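Local coordinates for early transcribed membrane protein 13 (Plasmodium falciparum, PDB 2VWA) that is of unknown function but binds phosphatidylethanolamine in its soluble domain and is probably essential for liver-stage development of the malaria parasite, at residues K8-N13 and M57-Q62; N16-I21 and K74-K79; S34-F39 and K85-K90. All coordinates share one frame; numbering follows the deposited sequence.

The three contacts tie an all-helical domain together, and their segments come in the same order twice: 8-13, 16-21 and 34-39, then their partners 57-62, 74-79 and 85-90, so all cross along the chain. Contacts 1 and 2 lay the N-terminal loop over helix 54-67 and the start of helix 74-99; their centres are about 14 Å apart and Asn13 bridges them to Glu77 and Lys74. Contact 3, buried, packs helix 21-41 on helix 74-99; its centre is about 16 Å from that of contact 1, which it meets through Phe60 and Met57, and about 20 Å from that of contact 2. It lies at the lipid site; contacts 1 and 2 hold the loop to the helices.

Contact 1 (K8-N13 and M57-Q62); sequences KPIIEN and MQKFVQ
Ile10 lays its branched side chain across Gln58, Lys59 and Gln62, crossing each at about a right angle, and carries the largest buried surface of the contact. Its two branches divide the work. CG1 sits against Lys59 CG at 3.8 Å, and CD1 goes on to Gln58, 3.7 Å from CB. CG2, anti to the backbone N (CG1 at chi1 -75°), is turned to the amide ends of Gln58 and Gln62. A beta-branched residue suits the place because one side chain can cover two successive turns of helix.

Lys59 is amphipathic in use: its CG lies against Ile10 where the two side chains cross, whereas its ammonium bends back at the last torsion (chi4 -81°) to give a hydrogen bond from NZ to Lys8 O, 3.1 Å long. The donor comes in 32° away from the carbonyl plane.

Gln62, one turn further on, stretches out beyond CG and brings its amide alongside the backbone of Ile11, with CD 3.5 Å from Ile11 O. A long side chain with a flat end can lie against an extended backbone in this way. Lys8 points its own NZ to Glu66, adding a salt bridge to the same helix. The arrangement is that of an extended N-terminal loop strapped over the surface of helix 54-67 in an all-helical domain.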
# COMPACT_ATOMS: atom_id res chain seq x y z
N LYS A 8 -0.74 -3.67 13.96
CA LYS A 8 0.56 -3.08 14.30
C LYS A 8 0.48 -1.57 14.09
O LYS A 8 -0.02 -1.11 13.06
CB LYS A 8 1.69 -3.66 13.45
CG LYS A 8 2.23 -5.01 13.91
CD LYS A 8 3.20 -5.62 12.86
CE LYS A 8 4.66 -5.72 13.34
NZ LYS A 8 5.39 -4.41 13.46
N PRO A 9 0.95 -0.78 15.08
CA PRO A 9 1.01 0.66 14.88
C PRO A 9 2.07 1.01 13.84
O PRO A 9 2.92 0.19 13.52
CB PRO A 9 1.43 1.20 16.26
CG PRO A 9 1.27 0.07 17.20
CD PRO A 9 1.43 -1.18 16.42
N ILE A 10 2.01 2.23 13.33
CA ILE A 10 2.96 2.73 12.37
C ILE A 10 4.23 3.18 13.09
O ILE A 10 4.15 3.84 14.14
CB ILE A 10 2.35 3.89 11.57
CG1 ILE A 10 1.34 3.35 10.57
CG2 ILE A 10 3.42 4.73 10.87
CD1 ILE A 10 0.43 4.41 9.99
N ILE A 11 5.38 2.80 12.53
CA ILE A 11 6.69 3.20 13.08
C ILE A 11 7.41 4.15 12.13
O ILE A 11 7.19 4.12 10.94
CB ILE A 11 7.56 1.97 13.48
CG1 ILE A 11 7.99 1.16 12.25
CG2 ILE A 11 6.78 1.05 14.41
CD1 ILE A 11 8.89 -0.05 12.59
N GLU A 12 8.24 5.02 12.68
CA GLU A 12 9.03 5.93 11.85
C GLU A 12 10.08 5.08 11.08
O GLU A 12 10.79 4.27 11.69
CB GLU A 12 9.71 6.99 12.74
CG GLU A 12 10.26 8.23 12.02
CD GLU A 12 11.41 8.93 12.80
OE1 GLU A 12 11.64 10.15 12.60
OE2 GLU A 12 12.11 8.25 13.61
N ASN A 13 10.13 5.22 9.76
CA ASN A 13 11.19 4.63 8.96
C ASN A 13 12.40 5.50 9.18
O ASN A 13 12.35 6.70 8.90
CB ASN A 13 10.84 4.60 7.47
CG ASN A 13 11.79 3.72 6.63
OD1 ASN A 13 13.01 3.80 6.75
ND2 ASN A 13 11.22 2.87 5.77
N MSE A 57 -2.71 2.85 3.90
CA MSE A 57 -1.67 2.53 2.94
C MSE A 57 -0.29 2.40 3.56
O MSE A 57 0.46 1.53 3.16
CB MSE A 57 -1.68 3.46 1.75
CG MSE A 57 -2.66 4.54 1.87
SE MSE A 57 -3.53 4.68 0.14
CE MSE A 57 -5.36 5.07 0.70
N GLN A 58 0.00 3.25 4.55
CA GLN A 58 1.23 3.17 5.31
C GLN A 58 1.40 1.81 5.99
O GLN A 58 2.43 1.17 5.86
CB GLN A 58 1.29 4.26 6.37
CG GLN A 58 1.88 5.56 5.88
CD GLN A 58 2.71 6.26 6.95
OE1 GLN A 58 2.16 6.82 7.91
NE2 GLN A 58 4.04 6.22 6.80
N LYS A 59 0.36 1.38 6.71
CA LYS A 59 0.41 0.09 7.42
C LYS A 59 0.72 -1.02 6.44
O LYS A 59 1.44 -1.96 6.78
CB LYS A 59 -0.88 -0.21 8.16
CG LYS A 59 -1.11 0.64 9.39
CD LYS A 59 -2.34 0.10 10.09
CE LYS A 59 -2.91 1.07 11.09
NZ LYS A 59 -2.16 1.02 12.36
N PHE A 60 0.21 -0.87 5.23
CA PHE A 60 0.45 -1.83 4.15
C PHE A 60 1.88 -1.83 3.61
O PHE A 60 2.45 -2.89 3.37
CB PHE A 60 -0.53 -1.62 2.99
CG PHE A 60 -1.24 -2.85 2.62
CD1 PHE A 60 -0.66 -3.76 1.75
CD2 PHE A 60 -2.48 -3.14 3.19
CE1 PHE A 60 -1.32 -4.95 1.44
CE2 PHE A 60 -3.13 -4.33 2.88
CZ PHE A 60 -2.55 -5.23 2.01
N VAL A 61 2.44 -0.65 3.43
CA VAL A 61 3.79 -0.51 2.92
C VAL A 61 4.79 -1.00 3.99
O VAL A 61 5.81 -1.62 3.67
CB VAL A 61 4.10 0.96 2.44
CG1 VAL A 61 5.57 1.14 2.14
CG2 VAL A 61 3.26 1.31 1.20
N GLN A 62 4.48 -0.73 5.26
CA GLN A 62 5.33 -1.16 6.35
C GLN A 62 5.33 -2.67 6.57
O GLN A 62 6.38 -3.25 6.80
CB GLN A 62 5.04 -0.38 7.64
CG GLN A 62 5.62 1.03 7.55
CD GLN A 62 5.58 1.85 8.83
OE1 GLN A 62 5.97 3.03 8.81
NE2 GLN A 62 5.11 1.25 9.93

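Contact 2 (N16-I21 and K74-K79)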
# COMPACT_ATOMS: atom_id res chain seq x y z
N ASN A 16 17.69 5.85 5.78
CA ASN A 16 17.90 6.80 4.66
C ASN A 16 18.76 6.32 3.49
O ASN A 16 19.23 7.13 2.71
CB ASN A 16 18.34 8.20 5.12
CG ASN A 16 17.48 8.73 6.29
OD1 ASN A 16 17.50 8.18 7.40
ND2 ASN A 16 16.73 9.80 6.04
N VAL A 17 18.90 5.01 3.34
CA VAL A 17 19.65 4.42 2.22
C VAL A 17 18.70 3.76 1.20
O VAL A 17 18.17 2.67 1.47
CB VAL A 17 20.66 3.37 2.73
CG1 VAL A 17 21.49 2.81 1.57
CG2 VAL A 17 21.59 4.00 3.78
N ASP A 18 18.48 4.41 0.07
CA ASP A 18 17.56 3.93 -0.96
C ASP A 18 17.91 2.53 -1.49
O ASP A 18 19.11 2.20 -1.64
CB ASP A 18 17.55 4.87 -2.18
CG ASP A 18 17.00 6.26 -1.89
OD1 ASP A 18 16.33 6.46 -0.85
OD2 ASP A 18 17.22 7.16 -2.73
N VAL A 19 16.88 1.72 -1.79
CA VAL A 19 17.09 0.55 -2.63
C VAL A 19 17.12 1.04 -4.09
O VAL A 19 16.74 2.18 -4.36
CB VAL A 19 15.97 -0.52 -2.47
CG1 VAL A 19 15.86 -1.02 -1.04
CG2 VAL A 19 14.58 0.01 -3.06
N SER A 20 17.59 0.22 -5.02
CA SER A 20 17.63 0.62 -6.43
C SER A 20 16.25 0.87 -7.04
O SER A 20 15.24 0.34 -6.56
CB SER A 20 18.33 -0.46 -7.26
OG SER A 20 17.55 -1.64 -7.27
N ILE A 21 16.20 1.64 -8.11
CA ILE A 21 14.95 1.87 -8.82
C ILE A 21 14.24 0.55 -9.26
O ILE A 21 13.03 0.42 -9.08
CB ILE A 21 15.15 2.86 -10.00
CG1 ILE A 21 15.49 4.26 -9.44
CG2 ILE A 21 13.90 2.93 -10.88
CD1 ILE A 21 15.67 5.42 -10.53
N LYS A 74 13.03 6.12 3.97
CA LYS A 74 11.88 6.92 4.41
C LYS A 74 11.27 7.60 3.20
O LYS A 74 10.05 7.53 2.99
CB LYS A 74 12.28 7.97 5.45
CG LYS A 74 11.08 8.53 6.26
CD LYS A 74 11.32 9.95 6.81
CE LYS A 74 11.87 9.95 8.26
NZ LYS A 74 13.32 9.52 8.41
N TYR A 75 12.13 8.21 2.39
CA TYR A 75 11.67 8.89 1.19
C TYR A 75 10.98 7.91 0.21
O TYR A 75 9.99 8.28 -0.44
CB TYR A 75 12.80 9.71 0.53
CG TYR A 75 12.64 9.99 -0.95
CD1 TYR A 75 12.07 11.19 -1.43
CD2 TYR A 75 13.08 9.06 -1.89
CE1 TYR A 75 11.95 11.41 -2.82
CE2 TYR A 75 12.96 9.28 -3.24
CZ TYR A 75 12.39 10.42 -3.70
OH TYR A 75 12.32 10.55 -5.06
N GLN A 76 11.49 6.68 0.14
CA GLN A 76 10.92 5.70 -0.78
C GLN A 76 9.61 5.18 -0.26
O GLN A 76 8.74 4.86 -1.04
CB GLN A 76 11.88 4.55 -1.03
CG GLN A 76 12.76 4.74 -2.24
CD GLN A 76 13.96 3.83 -2.25
OE1 GLN A 76 14.40 3.36 -1.20
NE2 GLN A 76 14.50 3.56 -3.42
N GLU A 77 9.48 5.10 1.05
CA GLU A 77 8.29 4.61 1.71
C GLU A 77 7.13 5.60 1.50
O GLU A 77 6.05 5.18 1.14
CB GLU A 77 8.56 4.33 3.21
CG GLU A 77 7.32 3.92 4.01
CD GLU A 77 7.60 3.54 5.45
OE1 GLU A 77 8.39 2.57 5.69
OE2 GLU A 77 7.01 4.20 6.34
N ASN A 78 7.39 6.89 1.71
CA ASN A 78 6.40 7.95 1.41
C ASN A 78 6.00 8.01 -0.07
O ASN A 78 4.84 8.25 -0.40
CB ASN A 78 6.90 9.32 1.87
CG ASN A 78 7.19 9.36 3.37
OD1 ASN A 78 6.63 8.59 4.15
ND2 ASN A 78 8.10 10.25 3.77
N LYS A 79 6.96 7.81 -0.96
CA LYS A 79 6.63 7.78 -2.37
C LYS A 79 5.77 6.50 -2.71
O LYS A 79 4.85 6.55 -3.51
CB LYS A 79 7.93 7.90 -3.17
CG LYS A 79 7.76 8.02 -4.66
CD LYS A 79 9.02 8.54 -5.36
CE LYS A 79 9.17 7.91 -6.77
NZ LYS A 79 10.57 7.34 -7.01
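The side-chain amide of Gln76 is met at its rim by the backbone of Val19 and on its two sides by Asp18 and Val19. Asp18 CB stands above the amide plane on one side, 3.5 Å from Gln76 NE2; Val19 CG2 stands on the opposite side, 3.6 Å from the same nitrogen. The Asp18 carboxylate is turned 42° from the amide, and its OD1 also comes to 4.3 Å from CD2 of the Tyr75 ring.

At the rim the amide grips both backbone groups of one residue. Val19 N donates to Gln76 OE1 over 3.0 Å, in the carbonyl plane and on a lone pair, while Gln76 NE2 donates to Val19 O over 2.8 Å with the oxygen almost in the amide plane. Glutamine suits this place because its amide presents a donor and an acceptor side by side, much as a peptide does at the edge of an extended chain.

This happens at the start of helix 74-99. Gln76 OE1 takes a second hydrogen bond from the backbone N of Ser73, which resembles one half of a capping box, so one oxygen serves both the helix end and the loop. Ser73 OG in turn holds Asp18 OD1. The same helix start carries Lys79, which touches the bound phosphatidylethanolamine and makes a cation-pi contact with Tyr24.

Further out, the side chains of Asn16 and Lys74 run side by side, and Lys74 NZ bonds to Asn13 O. Ser20, next after Val19, occupies the N-cap of helix 21-41, where its OG makes a weak hydrogen bond to Arg23 N.

Contact 3 (S34-F39 and K85-K90); sequences SIQKHF and KYHLQK. With PTY (phosphatidylethanolamine), chain G.
Leu88 fills the crossing between helices 21-41 and 74-99, a helix-helix packing in an all-helical lipid-binding domain. The short segments run in broadly the same direction at 42°. Their axes come within 10.3 Å, a separation that the leucine, isoleucine and phenylalanine side chains span.

The apolar part of the contact gathers round Leu88. Its CD2 meets Ile35 CD1 at 3.8 Å, while CD1 is shared between Ile35 CG2 and Phe39 CB, the latter at 4.0 Å. Ile35 thus sends both of its branches to the leucine, crossing it at about a right angle. Leu88 CG lies over one face of the Phe39 ring, offset toward the rim. Branched and aromatic side chains suit this half of the interface, where carbon meets carbon; Phe60 from helix 54-67 reaches Ile35 as well, which brings a third helix to this core.

The polar part is a short chain of hydrogen bonds beside that core. Gln36 stretches out with CG anti to the backbone N (chi1 174°), which carries its amide to the edge of the His87 ring. His87 NE2 donates to Gln36 OE1 over 2.9 Å in a bent bond. The amide and ring planes are 38° apart. With its oxygen so engaged, Gln36 presents NE2 to Glu40 OE2 and, in a weak bond of 3.1 Å, to phosphate oxygen O12 of phosphatidylethanolamine. His87, with Glu40, probably sets how this pocket amide is turned.

Within 85-90 the closest approaches to the lipid are to acyl carbons. Tyr86 CD1 touches acyl carbon C24 at 3.7 Å, and Lys90 lays its methylenes along the same chain, CB 3.7 Å from C13.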
# COMPACT_ATOMS: atom_id res chain seq x y z
N SER A 34 -1.22 -6.33 -4.06
CA SER A 34 -1.52 -6.91 -2.77
C SER A 34 -2.60 -6.13 -2.02
O SER A 34 -3.47 -6.70 -1.38
CB SER A 34 -0.22 -7.08 -1.98
OG SER A 34 -0.47 -7.21 -0.60
N ILE A 35 -2.57 -4.81 -2.11
CA ILE A 35 -3.53 -4.00 -1.41
C ILE A 35 -4.80 -3.95 -2.26
O ILE A 35 -5.89 -3.73 -1.75
CB ILE A 35 -2.94 -2.57 -1.09
CG1 ILE A 35 -3.70 -1.92 0.06
CG2 ILE A 35 -2.92 -1.65 -2.33
CD1 ILE A 35 -3.14 -0.53 0.44
N GLN A 36 -4.65 -4.13 -3.56
CA GLN A 36 -5.79 -4.25 -4.45
C GLN A 36 -6.65 -5.43 -4.00
O GLN A 36 -7.86 -5.28 -3.79
CB GLN A 36 -5.32 -4.44 -5.88
CG GLN A 36 -6.47 -4.72 -6.82
CD GLN A 36 -6.10 -4.61 -8.26
OE1 GLN A 36 -5.11 -3.95 -8.65
NE2 GLN A 36 -6.90 -5.24 -9.09
N LYS A 37 -6.04 -6.60 -3.85
CA LYS A 37 -6.77 -7.76 -3.32
C LYS A 37 -7.39 -7.53 -1.95
O LYS A 37 -8.51 -7.96 -1.72
CB LYS A 37 -5.90 -9.01 -3.25
CG LYS A 37 -5.73 -9.66 -4.58
CD LYS A 37 -4.36 -10.32 -4.60
CE LYS A 37 -4.10 -11.01 -5.92
NZ LYS A 37 -3.22 -12.18 -5.64
N HIS A 38 -6.67 -6.88 -1.05
CA HIS A 38 -7.26 -6.55 0.24
C HIS A 38 -8.44 -5.59 0.09
O HIS A 38 -9.48 -5.79 0.70
CB HIS A 38 -6.23 -5.97 1.20
CG HIS A 38 -6.74 -5.83 2.61
ND1 HIS A 38 -7.29 -4.66 3.09
CD2 HIS A 38 -6.79 -6.72 3.63
CE1 HIS A 38 -7.65 -4.84 4.35
NE2 HIS A 38 -7.35 -6.07 4.70
N PHE A 39 -8.30 -4.58 -0.76
CA PHE A 39 -9.35 -3.58 -0.93
C PHE A 39 -10.60 -4.12 -1.60
O PHE A 39 -11.70 -3.65 -1.34
CB PHE A 39 -8.79 -2.42 -1.73
CG PHE A 39 -9.75 -1.27 -1.92
CD1 PHE A 39 -9.89 -0.31 -0.92
CD2 PHE A 39 -10.45 -1.13 -3.12
CE1 PHE A 39 -10.72 0.79 -1.12
CE2 PHE A 39 -11.29 -0.05 -3.33
CZ PHE A 39 -11.43 0.92 -2.34
N LYS A 85 -1.99 5.07 -3.08
CA LYS A 85 -3.15 5.95 -3.15
C LYS A 85 -3.69 6.11 -4.57
O LYS A 85 -4.88 5.92 -4.80
CB LYS A 85 -2.84 7.32 -2.56
CG LYS A 85 -4.05 8.25 -2.48
CD LYS A 85 -3.69 9.50 -1.74
CE LYS A 85 -4.74 10.56 -1.95
NZ LYS A 85 -4.16 11.91 -1.68
N TYR A 86 -2.83 6.44 -5.51
CA TYR A 86 -3.23 6.65 -6.85
C TYR A 86 -3.86 5.35 -7.40
O TYR A 86 -4.93 5.38 -8.05
CB TYR A 86 -2.04 7.14 -7.71
CG TYR A 86 -2.41 7.62 -9.11
CD1 TYR A 86 -1.77 7.10 -10.25
CD2 TYR A 86 -3.42 8.57 -9.31
CE1 TYR A 86 -2.11 7.54 -11.55
CE2 TYR A 86 -3.77 9.03 -10.59
CZ TYR A 86 -3.13 8.51 -11.71
OH TYR A 86 -3.51 8.96 -12.96
N HIS A 87 -3.20 4.22 -7.13
CA HIS A 87 -3.65 2.95 -7.59
C HIS A 87 -5.04 2.64 -7.00
O HIS A 87 -5.96 2.30 -7.74
CB HIS A 87 -2.63 1.87 -7.22
CG HIS A 87 -3.00 0.50 -7.70
ND1 HIS A 87 -2.94 0.14 -9.03
CD2 HIS A 87 -3.44 -0.59 -7.03
CE1 HIS A 87 -3.30 -1.12 -9.16
NE2 HIS A 87 -3.61 -1.59 -7.97
N LEU A 88 -5.20 2.78 -5.69
CA LEU A 88 -6.51 2.48 -5.08
C LEU A 88 -7.66 3.28 -5.67
O LEU A 88 -8.78 2.77 -5.79
CB LEU A 88 -6.49 2.64 -3.55
CG LEU A 88 -6.46 1.37 -2.70
CD1 LEU A 88 -6.15 0.06 -3.46
CD2 LEU A 88 -5.53 1.56 -1.56
N GLN A 89 -7.40 4.53 -6.05
CA GLN A 89 -8.42 5.39 -6.61
C GLN A 89 -8.94 4.81 -7.89
O GLN A 89 -10.15 4.83 -8.15
CB GLN A 89 -7.86 6.79 -6.84
CG GLN A 89 -7.80 7.58 -5.54
CD GLN A 89 -7.06 8.88 -5.68
OE1 GLN A 89 -6.55 9.20 -6.75
NE2 GLN A 89 -7.00 9.67 -4.59
N LYS A 90 -8.02 4.26 -8.66
CA LYS A 90 -8.36 3.59 -9.91
C LYS A 90 -9.06 2.22 -9.72
O LYS A 90 -9.97 1.85 -10.46
CB LYS A 90 -7.10 3.42 -10.73
CG LYS A 90 -6.48 4.72 -11.18
CD LYS A 90 -5.71 4.42 -12.44
CE LYS A 90 -4.48 5.24 -12.58
NZ LYS A 90 -3.41 4.72 -11.69
C1 PTY G . -7.49 -6.05 -13.03
C2 PTY G . -13.05 -8.08 -11.15
C3 PTY G . -12.30 -7.67 -9.89
O4 PTY G . -6.28 -5.38 -13.39
C5 PTY G . -9.74 -5.66 -12.06
C6 PTY G . -8.30 -5.15 -12.11
O7 PTY G . -8.26 -3.80 -12.60
C8 PTY G . -8.14 -2.77 -11.56
O10 PTY G . -8.84 -2.83 -10.56
C11 PTY G . -7.17 -1.62 -11.72
C12 PTY G . -7.47 -0.86 -13.01
C13 PTY G . -6.88 0.55 -13.04
C14 PTY G . -5.37 0.55 -13.30
C15 PTY G . -5.04 0.92 -14.74
C16 PTY G . -3.62 0.49 -15.11
C17 PTY G . -2.62 1.58 -14.74
C18 PTY G . -1.18 1.17 -15.04
C19 PTY G . -0.28 2.40 -15.10
C20 PTY G . 0.68 2.44 -13.91
C21 PTY G . 0.34 3.56 -12.93
C22 PTY G . 0.92 4.90 -13.38
C23 PTY G . 2.10 5.35 -12.52
C24 PTY G . 1.68 6.38 -11.47
C25 PTY G . 2.68 6.36 -10.32
C26 PTY G . 2.20 7.11 -9.08
C27 PTY G . 3.38 7.32 -8.16
C28 PTY G . 3.24 8.54 -7.25
C29 PTY G . 4.30 8.50 -6.17
C30 PTY G . -5.97 -5.10 -14.79
C31 PTY G . -6.67 -3.98 -15.53
O30 PTY G . -5.12 -5.78 -15.35
C32 PTY G . -5.72 -2.82 -15.79
C33 PTY G . -6.27 -1.91 -16.89
C34 PTY G . -5.21 -1.56 -17.93
C35 PTY G . -5.64 -0.36 -18.76
C36 PTY G . -5.40 -0.61 -20.25
C37 PTY G . -4.25 0.24 -20.79
C38 PTY G . -3.52 -0.49 -21.91
C39 PTY G . -2.10 -0.89 -21.49
C40 PTY G . -1.04 -0.18 -22.33
C41 PTY G . 0.31 -0.13 -21.61
C42 PTY G . 0.71 1.30 -21.27
C43 PTY G . 2.23 1.46 -21.23
C44 PTY G . 2.67 2.20 -19.99
P1 PTY G . -9.68 -7.79 -10.45
O11 PTY G . -11.05 -8.36 -9.80
O12 PTY G . -8.61 -7.82 -9.38
O13 PTY G . -9.44 -8.52 -11.75
O14 PTY G . -10.02 -6.24 -10.79
N1 PTY G . -14.21 -8.86 -10.78